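Local coordinates for oligopeptide-binding protein AppA (Bacillus subtilis, PDB 1XOC) that binds oligopeptides outside the cell membrane and delivers them to an ABC-type permease that supports sporulation and genetic competence, at residues A[267-272]-A[414-419]; A[361-366]-A[390-395]; A[408-413]-A[442-447]. All coordinates share one frame; numbering follows the deposited sequence. Where two conformers were deposited one is given.

Contact 1: A[267-272]-A[414-419]; sequences VYIGWN and AMVMGW
With chi1 at 66°, Y268 sets its CG between its own backbone N and carbonyl carbon, which lays the ring alongside M417; M417, its CG anti to the backbone N (chi1 -171°), keeps CB and CG beside the phenol, CG lying 3.5 Å from Y268 OH. The same pose brings Y268 CE1 to 3.5 Å from W419 CD1. The tyrosine ring and the five-membered ring of W419 are nearly parallel, planes at 13°, yet with centroids 5.0 Å apart they are slid so far that they barely overlap. A water, donor to G418 O and acceptor from Y268 OH at 2.7 Å, sits over the centre of one W419 face. Replacing Y268 by an alanine is likely to leave this water without its phenol donor, held by G418 O, and to open a gap beside M417 and W419.

The strands are antiparallel: Y268 with M417 and G270 with M415 are hydrogen-bonded pairs, Y268 N reaching M417 O at 2.9 Å. On the face of V267, I269 and W271, A414 CB lies 3.7 Å from W271 CE3.

G418 and W419 also pair antiparallel with the bound peptide, so the sheet continues into the ligand of this binding protein. Helix 398-405 packs on M415 and M417, while strands 483-496 and 358-367 flank the pair.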
loop_
_atom_site.group_PDB
_atom_site.type_symbol
_atom_site.label_atom_id
_atom_site.label_comp_id
_atom_site.label_asym_id
_atom_site.label_seq_id
_atom_site.Cartn_x
_atom_site.Cartn_y
_atom_site.Cartn_z
ATOM N N VAL A 267 4.819 -2.453 -9.096
ATOM C CA VAL A 267 4.719 -1.112 -9.689
ATOM C C VAL A 267 4.035 -1.315 -11.037
ATOM O O VAL A 267 4.243 -2.337 -11.703
ATOM C CB VAL A 267 6.116 -0.466 -9.794
ATOM C CG1 VAL A 267 6.078 0.845 -10.553
ATOM C CG2 VAL A 267 6.687 -0.259 -8.378
ATOM N N TYR A 268 3.227 -0.338 -11.431
ATOM C CA TYR A 268 2.328 -0.478 -12.560
ATOM C C TYR A 268 2.036 0.885 -13.165
ATOM O O TYR A 268 2.314 1.897 -12.580
ATOM C CB TYR A 268 1.024 -1.143 -12.116
ATOM C CG TYR A 268 0.193 -0.321 -11.165
ATOM C CD1 TYR A 268 0.417 -0.354 -9.813
ATOM C CD2 TYR A 268 -0.810 0.501 -11.627
ATOM C CE1 TYR A 268 -0.341 0.393 -8.959
ATOM C CE2 TYR A 268 -1.558 1.257 -10.786
ATOM C CZ TYR A 268 -1.327 1.207 -9.450
ATOM O OH TYR A 268 -2.074 1.956 -8.596
ATOM N N ILE A 269 1.470 0.875 -14.361
ATOM C CA ILE A 269 0.799 2.038 -14.900
ATOM C C ILE A 269 -0.690 1.839 -14.826
ATOM O O ILE A 269 -1.212 0.886 -15.365
ATOM C CB ILE A 269 1.196 2.289 -16.362
ATOM C CG1 ILE A 269 2.707 2.335 -16.513
ATOM C CG2 ILE A 269 0.529 3.560 -16.882
ATOM C CD1 ILE A 269 3.172 2.387 -17.944
ATOM N N GLY A 270 -1.354 2.756 -14.147
ATOM C CA GLY A 270 -2.795 2.753 -14.084
ATOM C C GLY A 270 -3.411 3.587 -15.185
ATOM O O GLY A 270 -3.165 4.769 -15.260
ATOM N N TRP A 271 -4.225 2.949 -16.016
ATOM C CA TRP A 271 -4.894 3.618 -17.124
ATOM C C TRP A 271 -6.332 3.968 -16.727
ATOM O O TRP A 271 -7.152 3.093 -16.575
ATOM C CB TRP A 271 -4.922 2.702 -18.349
ATOM C CG TRP A 271 -3.603 2.140 -18.788
ATOM C CD1 TRP A 271 -3.223 0.845 -18.755
ATOM C CD2 TRP A 271 -2.525 2.855 -19.381
ATOM N NE1 TRP A 271 -1.956 0.706 -19.254
ATOM C CE2 TRP A 271 -1.509 1.932 -19.652
ATOM C CE3 TRP A 271 -2.312 4.189 -19.706
ATOM C CZ2 TRP A 271 -0.309 2.295 -20.237
ATOM C CZ3 TRP A 271 -1.117 4.548 -20.281
ATOM C CH2 TRP A 271 -0.134 3.608 -20.543
ATOM N N ASN A 272 -6.616 5.251 -16.540
ATOM C CA ASN A 272 -7.923 5.663 -16.029
ATOM C C ASN A 272 -8.996 5.512 -17.096
ATOM O O ASN A 272 -8.991 6.237 -18.077
ATOM C CB ASN A 272 -7.881 7.108 -15.542
ATOM C CG ASN A 272 -9.103 7.494 -14.742
ATOM O OD1 ASN A 272 -9.126 8.531 -14.086
ATOM N ND2 ASN A 272 -10.111 6.656 -14.768
ATOM N N ALA A 414 -3.333 8.876 -16.530
ATOM C CA ALA A 414 -2.563 7.655 -16.261
ATOM C C ALA A 414 -1.559 7.968 -15.177
ATOM O O ALA A 414 -1.182 9.111 -15.000
ATOM C CB ALA A 414 -1.865 7.160 -17.511
ATOM N N MET A 415 -1.118 6.955 -14.433
ATOM C CA MET A 415 -0.091 7.191 -13.427
ATOM C C MET A 415 0.848 6.030 -13.278
ATOM O O MET A 415 0.442 4.893 -13.446
ATOM C CB MET A 415 -0.709 7.525 -12.083
ATOM C CG MET A 415 -1.463 6.400 -11.457
ATOM S SD MET A 415 -2.148 6.883 -9.861
ATOM C CE MET A 415 -3.246 5.486 -9.576
ATOM N N VAL A 416 2.104 6.333 -12.975
ATOM C CA VAL A 416 3.070 5.302 -12.576
ATOM C C VAL A 416 3.005 5.207 -11.059
ATOM O O VAL A 416 3.244 6.170 -10.364
ATOM C CB VAL A 416 4.505 5.649 -13.031
ATOM C CG1 VAL A 416 5.464 4.533 -12.581
ATOM C CG2 VAL A 416 4.569 5.879 -14.535
ATOM N N MET A 417 2.671 4.024 -10.523
ATOM C CA MET A 417 2.275 3.932 -9.108
ATOM C C MET A 417 2.614 2.554 -8.611
ATOM O O MET A 417 2.923 1.688 -9.416
ATOM C CB MET A 417 0.791 4.199 -8.959
ATOM C CG MET A 417 0.216 4.355 -7.565
ATOM S SD MET A 417 1.135 5.357 -6.422
ATOM C CE MET A 417 1.279 6.896 -7.291
ATOM N N GLY A 418 2.651 2.392 -7.294
ATOM C CA GLY A 418 2.766 1.054 -6.736
ATOM C C GLY A 418 1.709 0.709 -5.712
ATOM O O GLY A 418 1.105 1.580 -5.101
ATOM N N TRP A 419 1.528 -0.594 -5.508
ATOM C CA TRP A 419 0.771 -1.145 -4.361
ATOM C C TRP A 419 1.702 -1.833 -3.373
ATOM O O TRP A 419 2.553 -2.592 -3.776
ATOM C CB TRP A 419 -0.250 -2.201 -4.831
ATOM C CG TRP A 419 -1.475 -1.614 -5.489
ATOM C CD1 TRP A 419 -1.889 -1.794 -6.782
ATOM C CD2 TRP A 419 -2.454 -0.766 -4.876
ATOM N NE1 TRP A 419 -3.045 -1.086 -7.013
ATOM C CE2 TRP A 419 -3.408 -0.435 -5.869
ATOM C CE3 TRP A 419 -2.605 -0.249 -3.608
ATOM C CZ2 TRP A 419 -4.517 0.357 -5.603
ATOM C CZ3 TRP A 419 -3.715 0.562 -3.346
ATOM C CH2 TRP A 419 -4.630 0.872 -4.349
HETATM O O HOH W 1 -1.579 2.165 -5.910
#

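Contact 2: A[361-366]-A[390-395]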
loop_
_atom_site.group_PDB
_atom_site.type_symbol
_atom_site.label_atom_id
_atom_site.label_comp_id
_atom_site.label_asym_id
_atom_site.label_seq_id
_atom_site.Cartn_x
_atom_site.Cartn_y
_atom_site.Cartn_z
ATOM N N SER A 361 -3.390 11.927 -26.876
ATOM C CA SER A 361 -2.541 12.785 -26.072
ATOM C C SER A 361 -3.056 12.789 -24.639
ATOM O O SER A 361 -4.250 13.006 -24.416
ATOM C CB SER A 361 -2.609 14.207 -26.605
ATOM O OG SER A 361 -1.863 15.089 -25.787
ATOM N N PHE A 362 -2.159 12.553 -23.683
ATOM C CA PHE A 362 -2.524 12.534 -22.268
ATOM C C PHE A 362 -1.340 12.865 -21.365
ATOM O O PHE A 362 -0.194 12.883 -21.794
ATOM C CB PHE A 362 -3.113 11.170 -21.875
ATOM C CG PHE A 362 -2.132 10.036 -21.940
ATOM C CD1 PHE A 362 -1.445 9.618 -20.792
ATOM C CD2 PHE A 362 -1.897 9.379 -23.137
ATOM C CE1 PHE A 362 -0.535 8.591 -20.865
ATOM C CE2 PHE A 362 -1.002 8.365 -23.220
ATOM C CZ PHE A 362 -0.324 7.938 -22.072
ATOM N N THR A 363 -1.652 13.075 -20.088
ATOM C CA THR A 363 -0.659 13.336 -19.058
ATOM C C THR A 363 -0.438 12.091 -18.174
ATOM O O THR A 363 -1.388 11.470 -17.648
ATOM C CB THR A 363 -1.071 14.547 -18.220
ATOM O OG1 THR A 363 -1.175 15.689 -19.087
ATOM C CG2 THR A 363 -0.075 14.839 -17.092
ATOM N N LEU A 364 0.841 11.718 -18.030
ATOM C CA LEU A 364 1.275 10.643 -17.137
ATOM C C LEU A 364 1.895 11.224 -15.865
ATOM O O LEU A 364 2.973 11.847 -15.890
ATOM C CB LEU A 364 2.303 9.776 -17.848
ATOM C CG LEU A 364 2.860 8.529 -17.141
ATOM C CD1 LEU A 364 1.787 7.508 -16.819
ATOM C CD2 LEU A 364 3.931 7.875 -17.990
ATOM N N LYS A 365 1.218 10.978 -14.740
ATOM C CA LYS A 365 1.667 11.468 -13.445
ATOM C C LYS A 365 2.456 10.420 -12.669
ATOM O O LYS A 365 2.220 9.207 -12.815
ATOM C CB LYS A 365 0.470 11.861 -12.575
ATOM C CG LYS A 365 -0.256 13.086 -12.981
ATOM C CD LYS A 365 -1.460 13.362 -12.078
ATOM C CE LYS A 365 -1.999 14.749 -12.364
ATOM N NZ LYS A 365 -3.265 15.068 -11.640
ATOM N N THR A 366 3.364 10.881 -11.811
ATOM C CA THR A 366 3.933 10.004 -10.774
ATOM C C THR A 366 4.392 10.829 -9.595
ATOM O O THR A 366 4.303 12.075 -9.660
ATOM C CB THR A 366 5.096 9.124 -11.300
ATOM O OG1 THR A 366 5.302 8.050 -10.354
ATOM C CG2 THR A 366 6.355 9.895 -11.462
ATOM N N GLU A 390 1.174 10.809 -27.766
ATOM C CA GLU A 390 1.781 11.972 -27.127
ATOM C C GLU A 390 1.519 11.947 -25.620
ATOM O O GLU A 390 0.375 11.972 -25.169
ATOM C CB GLU A 390 1.206 13.259 -27.742
ATOM C CG GLU A 390 1.686 14.555 -27.101
ATOM C CD GLU A 390 1.175 15.799 -27.803
ATOM O OE1 GLU A 390 -0.052 16.051 -27.837
ATOM O OE2 GLU A 390 2.015 16.551 -28.328
ATOM N N VAL A 391 2.593 11.910 -24.843
ATOM C CA VAL A 391 2.464 11.948 -23.387
ATOM C C VAL A 391 3.230 13.128 -22.777
ATOM O O VAL A 391 4.369 13.403 -23.159
ATOM C CB VAL A 391 2.713 10.548 -22.707
ATOM C CG1 VAL A 391 3.352 9.565 -23.582
ATOM C CG2 VAL A 391 3.368 10.659 -21.313
ATOM N N LYS A 392 2.525 13.866 -21.920
ATOM C CA LYS A 392 3.084 14.895 -21.058
ATOM C C LYS A 392 3.353 14.243 -19.719
ATOM O O LYS A 392 2.471 13.574 -19.174
ATOM C CB LYS A 392 2.075 16.036 -20.858
ATOM C CG LYS A 392 2.599 17.197 -19.963
ATOM C CD LYS A 392 1.642 18.407 -19.880
ATOM C CE LYS A 392 0.576 18.204 -18.796
ATOM N NZ LYS A 392 1.108 18.346 -17.404
ATOM N N THR A 393 4.537 14.433 -19.161
ATOM C CA THR A 393 4.797 13.862 -17.839
ATOM C C THR A 393 4.535 14.938 -16.782
ATOM O O THR A 393 4.664 16.133 -17.064
ATOM C CB THR A 393 6.222 13.262 -17.716
ATOM O OG1 THR A 393 7.197 14.286 -17.874
ATOM C CG2 THR A 393 6.475 12.203 -18.755
ATOM N N GLN A 394 4.130 14.521 -15.583
ATOM C CA GLN A 394 3.899 15.468 -14.503
ATOM C C GLN A 394 4.249 14.797 -13.187
ATOM O O GLN A 394 3.765 13.720 -12.901
ATOM C CB GLN A 394 2.457 15.972 -14.516
ATOM C CG GLN A 394 2.211 17.152 -13.576
ATOM C CD GLN A 394 0.731 17.462 -13.367
ATOM O OE1 GLN A 394 0.362 18.003 -12.342
ATOM N NE2 GLN A 394 -0.108 17.107 -14.317
ATOM N N ILE A 395 5.097 15.434 -12.404
ATOM C CA ILE A 395 5.540 14.905 -11.119
ATOM C C ILE A 395 4.740 15.653 -10.059
ATOM O O ILE A 395 4.651 16.888 -10.115
ATOM C CB ILE A 395 7.069 15.150 -10.951
ATOM C CG1 ILE A 395 7.862 14.334 -11.990
ATOM C CG2 ILE A 395 7.511 14.773 -9.554
ATOM C CD1 ILE A 395 9.308 14.763 -12.139
#
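S361 to T366 and E390 to I395 run side by side as parallel strands, their axes 4.4 Å apart at closest approach and inclined by 29°. They are the two strands of a beta-alpha-beta unit, connected through helix 371-385. Pairing is continuous from S361 with E390 to T366 with I395, and five backbone hydrogen bonds alternate in the usual parallel manner: F362 and L364 each donate to one residue of strand 390-395 and accept from another, and T366 N closes the series on Q394 O. The shortest joins L364 N to K392 O at 2.7 Å.

The two faces differ in chemistry. On the face shared by F362, L364, T366, V391, T393 and I395, the contacts between F362, L364 and V391 are apolar. F362 has its CG between its backbone N and carbonyl carbon (chi1 66°), which sets the ring beside the V391 side chain, V391 CB standing over one face, 4.3 Å from the ring centroid. V391 CG2 packs against L364 CB at 3.7 Å. Helix 371-385 covers this side, with A377 and V380 on L364, and W271 and A414 add to the packing round F362.

The opposite face carries S361, T363, K365, E390, K392 and Q394. K392 is bent at chi3 and chi4, folding its CE to 3.1 Å from T363 OG1, a close approach without a hydrogen bond. Q394, with its chain extended, lays NE2 beside T363 CG2 and K365 CE, while K365 NZ bonds to Q404 and to the backbone O of D411. At the S361-E390 end of the pairing, E390 OE1 has two partners, a salt bridge to K359 and the hydroxyl of S361: S361 OG donates to E390 OE1 over 2.9 Å, arriving on the anti side and 23° out of the carboxylate plane.

Contact 3: A[408-413]-A[442-447]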
loop_
_atom_site.group_PDB
_atom_site.type_symbol
_atom_site.label_atom_id
_atom_site.label_comp_id
_atom_site.label_asym_id
_atom_site.label_seq_id
_atom_site.Cartn_x
_atom_site.Cartn_y
_atom_site.Cartn_z
ATOM N N PRO A 408 -13.316 11.428 -4.275
ATOM C CA PRO A 408 -14.198 11.569 -5.424
ATOM C C PRO A 408 -13.545 12.210 -6.654
ATOM O O PRO A 408 -14.263 12.750 -7.508
ATOM C CB PRO A 408 -15.265 12.520 -4.882
ATOM C CG PRO A 408 -14.472 13.440 -4.047
ATOM C CD PRO A 408 -13.402 12.620 -3.409
ATOM N N ASN A 409 -12.210 12.154 -6.746
ATOM C CA ASN A 409 -11.457 12.953 -7.726
ATOM C C ASN A 409 -11.049 12.163 -8.968
ATOM O O ASN A 409 -11.381 12.547 -10.090
ATOM C CB ASN A 409 -10.216 13.559 -7.072
ATOM C CG ASN A 409 -10.553 14.427 -5.884
ATOM O OD1 ASN A 409 -9.864 14.391 -4.854
ATOM N ND2 ASN A 409 -11.584 15.232 -6.018
ATOM N N TRP A 410 -10.337 11.058 -8.777
ATOM C CA TRP A 410 -9.818 10.281 -9.898
ATOM C C TRP A 410 -9.173 11.161 -10.956
ATOM O O TRP A 410 -9.380 10.976 -12.165
ATOM C CB TRP A 410 -10.924 9.467 -10.534
ATOM C CG TRP A 410 -11.652 8.616 -9.547
ATOM C CD1 TRP A 410 -11.211 7.452 -8.971
ATOM C CD2 TRP A 410 -12.973 8.830 -9.062
ATOM N NE1 TRP A 410 -12.174 6.957 -8.130
ATOM C CE2 TRP A 410 -13.269 7.778 -8.175
ATOM C CE3 TRP A 410 -13.934 9.824 -9.276
ATOM C CZ2 TRP A 410 -14.498 7.682 -7.521
ATOM C CZ3 TRP A 410 -15.146 9.736 -8.639
ATOM C CH2 TRP A 410 -15.423 8.671 -7.759
ATOM N N ASP A 411 -8.370 12.104 -10.469
ATOM C CA ASP A 411 -7.920 13.246 -11.263
ATOM C C ASP A 411 -6.565 12.919 -11.877
ATOM O O ASP A 411 -5.532 13.469 -11.475
ATOM C CB ASP A 411 -7.842 14.448 -10.337
ATOM C CG ASP A 411 -7.348 15.701 -11.020
ATOM O OD1 ASP A 411 -6.783 16.542 -10.292
ATOM O OD2 ASP A 411 -7.473 15.824 -12.254
ATOM N N PHE A 412 -6.596 11.978 -12.819
ATOM C CA PHE A 412 -5.416 11.554 -13.573
ATOM C C PHE A 412 -5.887 10.872 -14.858
ATOM O O PHE A 412 -6.989 10.311 -14.893
ATOM C CB PHE A 412 -4.526 10.609 -12.738
ATOM C CG PHE A 412 -5.147 9.271 -12.447
ATOM C CD1 PHE A 412 -6.081 9.133 -11.446
ATOM C CD2 PHE A 412 -4.801 8.169 -13.185
ATOM C CE1 PHE A 412 -6.651 7.875 -11.161
ATOM C CE2 PHE A 412 -5.354 6.895 -12.875
ATOM C CZ PHE A 412 -6.287 6.783 -11.881
ATOM N N ASP A 413 -5.071 10.955 -15.909
ATOM C CA ASP A 413 -5.276 10.183 -17.144
ATOM C C ASP A 413 -4.591 8.834 -16.975
ATOM O O ASP A 413 -5.187 7.764 -17.171
ATOM C CB ASP A 413 -4.627 10.873 -18.339
ATOM C CG ASP A 413 -5.203 12.251 -18.642
ATOM O OD1 ASP A 413 -6.386 12.510 -18.328
ATOM O OD2 ASP A 413 -4.445 13.060 -19.224
ATOM N N TYR A 442 -9.355 2.799 -8.606
ATOM C CA TYR A 442 -9.144 4.165 -9.048
ATOM C C TYR A 442 -9.214 4.288 -10.543
ATOM O O TYR A 442 -9.403 5.396 -11.038
ATOM C CB TYR A 442 -7.765 4.647 -8.615
ATOM C CG TYR A 442 -7.484 4.625 -7.128
ATOM C CD1 TYR A 442 -8.448 4.962 -6.196
ATOM C CD2 TYR A 442 -6.223 4.258 -6.656
ATOM C CE1 TYR A 442 -8.166 4.969 -4.822
ATOM C CE2 TYR A 442 -5.935 4.269 -5.294
ATOM C CZ TYR A 442 -6.904 4.615 -4.384
ATOM O OH TYR A 442 -6.607 4.625 -3.027
ATOM N N VAL A 443 -8.997 3.190 -11.266
ATOM C CA VAL A 443 -8.951 3.236 -12.746
ATOM C C VAL A 443 -10.279 2.895 -13.433
ATOM O O VAL A 443 -10.344 2.815 -14.673
ATOM C CB VAL A 443 -7.820 2.331 -13.321
ATOM C CG1 VAL A 443 -6.431 2.852 -12.907
ATOM C CG2 VAL A 443 -8.022 0.859 -12.906
ATOM N N TRP A 444 -11.335 2.680 -12.644
ATOM C CA TRP A 444 -12.660 2.428 -13.202
ATOM C C TRP A 444 -12.745 1.165 -14.054
ATOM O O TRP A 444 -13.431 1.120 -15.078
ATOM C CB TRP A 444 -13.145 3.658 -13.972
ATOM C CG TRP A 444 -13.501 4.770 -13.070
ATOM C CD1 TRP A 444 -12.666 5.446 -12.211
ATOM C CD2 TRP A 444 -14.796 5.302 -12.874
ATOM N NE1 TRP A 444 -13.375 6.399 -11.520
ATOM C CE2 TRP A 444 -14.691 6.323 -11.899
ATOM C CE3 TRP A 444 -16.054 5.022 -13.436
ATOM C CZ2 TRP A 444 -15.794 7.064 -11.473
ATOM C CZ3 TRP A 444 -17.157 5.761 -13.011
ATOM C CH2 TRP A 444 -17.017 6.769 -12.035
ATOM N N TYR A 445 -12.085 0.122 -13.579
ATOM C CA TYR A 445 -12.119 -1.178 -14.219
ATOM C C TYR A 445 -13.374 -1.959 -13.854
ATOM O O TYR A 445 -13.732 -2.084 -12.698
ATOM C CB TYR A 445 -10.890 -1.978 -13.781
ATOM C CG TYR A 445 -10.893 -3.400 -14.268
ATOM C CD1 TYR A 445 -10.829 -3.687 -15.605
ATOM C CD2 TYR A 445 -10.950 -4.458 -13.374
ATOM C CE1 TYR A 445 -10.818 -5.006 -16.053
ATOM C CE2 TYR A 445 -10.912 -5.764 -13.800
ATOM C CZ TYR A 445 -10.843 -6.034 -15.138
ATOM O OH TYR A 445 -10.827 -7.343 -15.550
ATOM N N LYS A 446 -14.047 -2.504 -14.867
ATOM C CA LYS A 446 -15.183 -3.389 -14.645
ATOM C C LYS A 446 -15.226 -4.536 -15.639
ATOM O O LYS A 446 -15.406 -4.316 -16.841
ATOM C CB LYS A 446 -16.498 -2.627 -14.743
ATOM C CG LYS A 446 -17.703 -3.568 -14.760
ATOM C CD LYS A 446 -18.967 -2.882 -14.328
ATOM C CE LYS A 446 -20.079 -3.883 -14.136
ATOM N NZ LYS A 446 -21.339 -3.215 -13.732
ATOM N N ASN A 447 -15.105 -5.759 -15.135
ATOM C CA ASN A 447 -15.369 -6.945 -15.933
ATOM C C ASN A 447 -16.376 -7.731 -15.117
ATOM O O ASN A 447 -16.038 -8.238 -14.062
ATOM C CB ASN A 447 -14.071 -7.731 -16.192
ATOM C CG ASN A 447 -14.300 -9.051 -16.874
ATOM O OD1 ASN A 447 -15.338 -9.670 -16.701
ATOM N ND2 ASN A 447 -13.325 -9.494 -17.669
#
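W410 and W444 form the aromatic part of this contact, a T-shaped (edge-to-face) pair. The edge of W444 points at the face of W410: the five-membered rings stand at 83° with centroids 4.5 Å apart, and W444 NE1 lies 3.4 Å from W410 CG. Farther along the indoles, W444 CZ2 comes to 3.9 Å from W410 CZ3. P408 C rests on the other face of W410, so that indole is held between its own loop and W444.

Apolar packing is added by F412. Its chi1 of 68° places CG between the backbone N and carbonyl carbon, and CZ reaches Y442 CB at 4.2 Å; V443 CG1 meets the ring at its edge.

Polar groups supply no hydrogen bond between the segments. Y442 O, 3.5 Å from F412 CZ and also close to W410 CD1, is buried without a hydrogen-bonding partner, with carbons of the F412 and W410 rings against it. The phenol of Y442 leads away, its OH hydrogen-bonded to N406 OD1 and, weakly, to a polar side chain of the bound peptide.

This is loop-to-loop aromatic packing: it joins the connection between helix 398-405 and strand 414-420 to the one preceding helix 448-457, where Y442 borders the peptide site.

Overall arrangement
Contacts 1 and 2 share one mixed sheet, in which strand 414-420 lies next to strand 358-367; V416 O takes the hydroxyl of T366 and V416 N bonds to K365 O. Contact 1 is wholly buried and reaches the ligand, whereas contact 2, whose centre lies about 23 Å from the centre of the chain, is only partly buried and has one polar, charged face. Contact 3 is also buried but joins loops, relying on rings where the other two use regular backbone pairing. Its segment 408-413 leads straight into strand 414-419, and it is tied to both sheet contacts: N272 N to D413 O, and T363 N to the carboxylate of D413.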